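PDB 7BTX: MDM10 isoform 1 from Saccharomyces cerevisiae, which helps tether the endoplasmic reticulum to mitochondria as part of the ERMES complex and acts late in assembly of the outer-membrane TOM translocase. Local coordinates for residues R192-E196 with Y208-F214. Numbering follows the deposited sequence.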
ATOM      1  N   ARG D 192      -3.636  41.111  35.456  1.00 65.82           N
ATOM      2  CA  ARG D 192      -4.878  40.578  36.007  1.00 65.82           C
ATOM      3  C   ARG D 192      -5.799  40.033  34.919  1.00 65.82           C
ATOM      4  O   ARG D 192      -6.923  39.629  35.219  1.00 65.82           O
ATOM      5  CB  ARG D 192      -5.622  41.642  36.819  1.00 65.82           C
ATOM      6  CG  ARG D 192      -4.812  42.347  37.898  1.00 65.82           C
ATOM      7  CD  ARG D 192      -4.702  41.524  39.169  1.00 65.82           C
ATOM      8  NE  ARG D 192      -3.452  40.774  39.223  1.00 65.82           N
ATOM      9  CZ  ARG D 192      -3.020  40.116  40.293  1.00 65.82           C
ATOM     10  NH1 ARG D 192      -1.870  39.459  40.248  1.00 65.82           N
ATOM     11  NH2 ARG D 192      -3.731  40.124  41.412  1.00 65.82           N
ATOM     12  N   ASN D 193      -5.343  39.996  33.668  1.00 60.07           N
ATOM     13  CA  ASN D 193      -6.158  39.572  32.536  1.00 60.07           C
ATOM     14  C   ASN D 193      -5.250  39.052  31.434  1.00 60.07           C
ATOM     15  O   ASN D 193      -4.085  39.438  31.341  1.00 60.07           O
ATOM     16  CB  ASN D 193      -7.005  40.713  31.962  1.00 60.07           C
ATOM     17  CG  ASN D 193      -8.229  41.011  32.785  1.00 60.07           C
ATOM     18  OD1 ASN D 193      -8.957  40.108  33.181  1.00 60.07           O
ATOM     19  ND2 ASN D 193      -8.463  42.286  33.054  1.00 60.07           N
ATOM     20  N   LEU D 194      -5.782  38.141  30.623  1.00 55.70           N
ATOM     21  CA  LEU D 194      -5.148  37.747  29.373  1.00 55.70           C
ATOM     22  C   LEU D 194      -6.252  37.579  28.325  1.00 55.70           C
ATOM     23  O   LEU D 194      -6.530  36.481  27.862  1.00 55.70           O
ATOM     24  CB  LEU D 194      -4.274  36.503  29.522  1.00 55.70           C
ATOM     25  CG  LEU D 194      -3.132  36.337  28.497  1.00 55.70           C
ATOM     26  CD1 LEU D 194      -1.952  35.623  29.132  1.00 55.70           C
ATOM     27  CD2 LEU D 194      -3.508  35.619  27.210  1.00 55.70           C
ATOM     28  N   GLN D 195      -7.000  38.654  28.075  1.00 51.18           N
ATOM     29  CA  GLN D 195      -8.014  38.655  27.024  1.00 51.18           C
ATOM     30  C   GLN D 195      -7.419  38.299  25.668  1.00 51.18           C
ATOM     31  O   GLN D 195      -6.246  38.557  25.400  1.00 51.18           O
ATOM     32  CB  GLN D 195      -8.681  40.024  26.931  1.00 51.18           C
ATOM     33  CG  GLN D 195      -9.179  40.573  28.238  1.00 51.18           C
ATOM     34  CD  GLN D 195      -9.486  42.044  28.153  1.00 51.18           C
ATOM     35  OE1 GLN D 195      -9.081  42.718  27.212  1.00 51.18           O
ATOM     36  NE2 GLN D 195     -10.212  42.554  29.136  1.00 51.18           N
ATOM     37  N   GLU D 196      -8.240  37.709  24.808  1.00 47.02           N
ATOM     38  CA  GLU D 196      -7.763  37.184  23.540  1.00 47.02           C
ATOM     39  C   GLU D 196      -8.905  37.174  22.544  1.00 47.02           C
ATOM     40  O   GLU D 196     -10.012  36.770  22.886  1.00 47.02           O
ATOM     41  CB  GLU D 196      -7.211  35.772  23.712  1.00 47.02           C
ATOM     42  CG  GLU D 196      -6.594  35.196  22.470  1.00 47.02           C
ATOM     43  CD  GLU D 196      -5.839  33.925  22.745  1.00 47.02           C
ATOM     44  OE1 GLU D 196      -5.922  33.420  23.883  1.00 47.02           O
ATOM     45  OE2 GLU D 196      -5.158  33.430  21.826  1.00 47.02           O
ATOM     46  N   TYR D 208     -13.528  34.709  21.586  1.00 48.32           N
ATOM     47  CA  TYR D 208     -13.043  35.577  22.643  1.00 48.32           C
ATOM     48  C   TYR D 208     -12.707  34.713  23.845  1.00 48.32           C
ATOM     49  O   TYR D 208     -13.416  33.754  24.129  1.00 48.32           O
ATOM     50  CB  TYR D 208     -14.085  36.637  23.015  1.00 48.32           C
ATOM     51  CG  TYR D 208     -13.671  37.553  24.137  1.00 48.32           C
ATOM     52  CD1 TYR D 208     -12.647  38.461  23.968  1.00 48.32           C
ATOM     53  CD2 TYR D 208     -14.308  37.511  25.365  1.00 48.32           C
ATOM     54  CE1 TYR D 208     -12.262  39.299  24.988  1.00 48.32           C
ATOM     55  CE2 TYR D 208     -13.929  38.346  26.393  1.00 48.32           C
ATOM     56  CZ  TYR D 208     -12.904  39.237  26.194  1.00 48.32           C
ATOM     57  OH  TYR D 208     -12.515  40.076  27.203  1.00 48.32           O
ATOM     58  N   ARG D 209     -11.615  35.039  24.525  1.00 51.68           N
ATOM     59  CA  ARG D 209     -11.250  34.374  25.764  1.00 51.68           C
ATOM     60  C   ARG D 209     -10.870  35.440  26.769  1.00 51.68           C
ATOM     61  O   ARG D 209     -10.472  36.540  26.391  1.00 51.68           O
ATOM     62  CB  ARG D 209     -10.067  33.416  25.611  1.00 51.68           C
ATOM     63  CG  ARG D 209     -10.281  32.206  24.741  1.00 51.68           C
ATOM     64  CD  ARG D 209      -9.036  31.345  24.804  1.00 51.68           C
ATOM     65  NE  ARG D 209      -8.846  30.528  23.614  1.00 51.68           N
ATOM     66  CZ  ARG D 209      -7.661  30.274  23.073  1.00 51.68           C
ATOM     67  NH1 ARG D 209      -7.571  29.520  21.989  1.00 51.68           N
ATOM     68  NH2 ARG D 209      -6.567  30.784  23.614  1.00 51.68           N
ATOM     69  N   VAL D 210     -10.982  35.103  28.047  1.00 51.46           N
ATOM     70  CA  VAL D 210     -10.555  35.989  29.121  1.00 51.46           C
ATOM     71  C   VAL D 210     -10.249  35.111  30.322  1.00 51.46           C
ATOM     72  O   VAL D 210     -10.855  34.053  30.493  1.00 51.46           O
ATOM     73  CB  VAL D 210     -11.616  37.074  29.419  1.00 51.46           C
ATOM     74  CG1 VAL D 210     -12.925  36.475  29.900  1.00 51.46           C
ATOM     75  CG2 VAL D 210     -11.096  38.125  30.395  1.00 51.46           C
ATOM     76  N   LEU D 211      -9.253  35.488  31.110  1.00 56.76           N
ATOM     77  CA  LEU D 211      -8.910  34.773  32.329  1.00 56.76           C
ATOM     78  C   LEU D 211      -8.536  35.802  33.381  1.00 56.76           C
ATOM     79  O   LEU D 211      -7.398  36.276  33.414  1.00 56.76           O
ATOM     80  CB  LEU D 211      -7.777  33.781  32.078  1.00 56.76           C
ATOM     81  CG  LEU D 211      -7.401  32.771  33.163  1.00 56.76           C
ATOM     82  CD1 LEU D 211      -7.044  31.464  32.520  1.00 56.76           C
ATOM     83  CD2 LEU D 211      -6.218  33.243  33.980  1.00 56.76           C
ATOM     84  N   HIS D 212      -9.494  36.152  34.229  1.00 61.56           N
ATOM     85  CA  HIS D 212      -9.314  37.213  35.212  1.00 61.56           C
ATOM     86  C   HIS D 212      -8.742  36.600  36.481  1.00 61.56           C
ATOM     87  O   HIS D 212      -9.450  35.971  37.264  1.00 61.56           O
ATOM     88  CB  HIS D 212     -10.626  37.935  35.480  1.00 61.56           C
ATOM     89  CG  HIS D 212     -10.459  39.216  36.231  1.00 61.56           C
ATOM     90  ND1 HIS D 212     -10.699  40.446  35.662  1.00 61.56           N
ATOM     91  CD2 HIS D 212     -10.078  39.461  37.506  1.00 61.56           C
ATOM     92  CE1 HIS D 212     -10.471  41.394  36.553  1.00 61.56           C
ATOM     93  NE2 HIS D 212     -10.093  40.821  37.681  1.00 61.56           N
ATOM     94  N   ASN D 213      -7.451  36.800  36.687  1.00 64.71           N
ATOM     95  CA  ASN D 213      -6.812  36.355  37.912  1.00 64.71           C
ATOM     96  C   ASN D 213      -7.194  37.269  39.073  1.00 64.71           C
ATOM     97  O   ASN D 213      -7.238  38.494  38.941  1.00 64.71           O
ATOM     98  CB  ASN D 213      -5.297  36.335  37.725  1.00 64.71           C
ATOM     99  CG  ASN D 213      -4.582  35.592  38.825  1.00 64.71           C
ATOM    100  OD1 ASN D 213      -5.204  34.918  39.640  1.00 64.71           O
ATOM    101  ND2 ASN D 213      -3.261  35.704  38.851  1.00 64.71           N
ATOM    102  N   PHE D 214      -7.486  36.658  40.215  1.00 64.90           N
ATOM    103  CA  PHE D 214      -7.727  37.360  41.471  1.00 64.90           C
ATOM    104  C   PHE D 214      -6.576  37.070  42.431  1.00 64.90           C
ATOM    105  O   PHE D 214      -5.602  36.403  42.074  1.00 64.90           O
ATOM    106  CB  PHE D 214      -9.059  36.943  42.104  1.00 64.90           C
ATOM    107  CG  PHE D 214     -10.263  37.226  41.254  1.00 64.90           C
ATOM    108  CD1 PHE D 214     -10.774  38.505  41.160  1.00 64.90           C
ATOM    109  CD2 PHE D 214     -10.907  36.203  40.581  1.00 64.90           C
ATOM    110  CE1 PHE D 214     -11.897  38.763  40.388  1.00 64.90           C
ATOM    111  CE2 PHE D 214     -12.025  36.453  39.810  1.00 64.90           C
ATOM    112  CZ  PHE D 214     -12.520  37.732  39.713  1.00 64.90           C
TER
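Glu196 and Arg209 form an antiparallel hydrogen-bonded pair, in which Arg209 N gives a fairly straight bond to Glu196 O at 2.9 Å and Glu196 N returns one to Arg209 O at 3.0 Å. Toward Arg192 the pairing thins out, and a weak bond from Asn213 N to Arg192 O, 3.2 Å long, is what remains there. The same two residues, Glu196 and Arg209, also join through their side chains, which run side by side on the face that carries Leu194 and Leu211. Glu196 stretches out fully, its CG anti to the backbone N (chi1 -175°), and this brings OE1 to 2.7 Å from Arg209 NH2 in a salt bridge; long, flexible, oppositely charged chains suit this buried position because each would probably offset the other's charge. On the other face, Val210 CG2 packs 3.8 Å from Gln195 CG; glutamine suits the place because its methylenes give the methyl a nonpolar surface while its amide ends the chain. Tyr208 OH lies beside the same methylene, 3.5 Å from Gln195 CG. Further along, the flat imidazole of His212 covers Arg192 O with one face, and its ND1 comes 3.1 Å from Asn193 OD1. With an alanine at His212, the Asn193 amide would probably lose the ring beside it and Arg192 O its cover. The contact joins edge strands 194-199 and 209-211 of two successive sheets, with 179-189 and 230-240 on their outer sides, and so continues the wall of a mitochondrial outer-membrane beta-barrel.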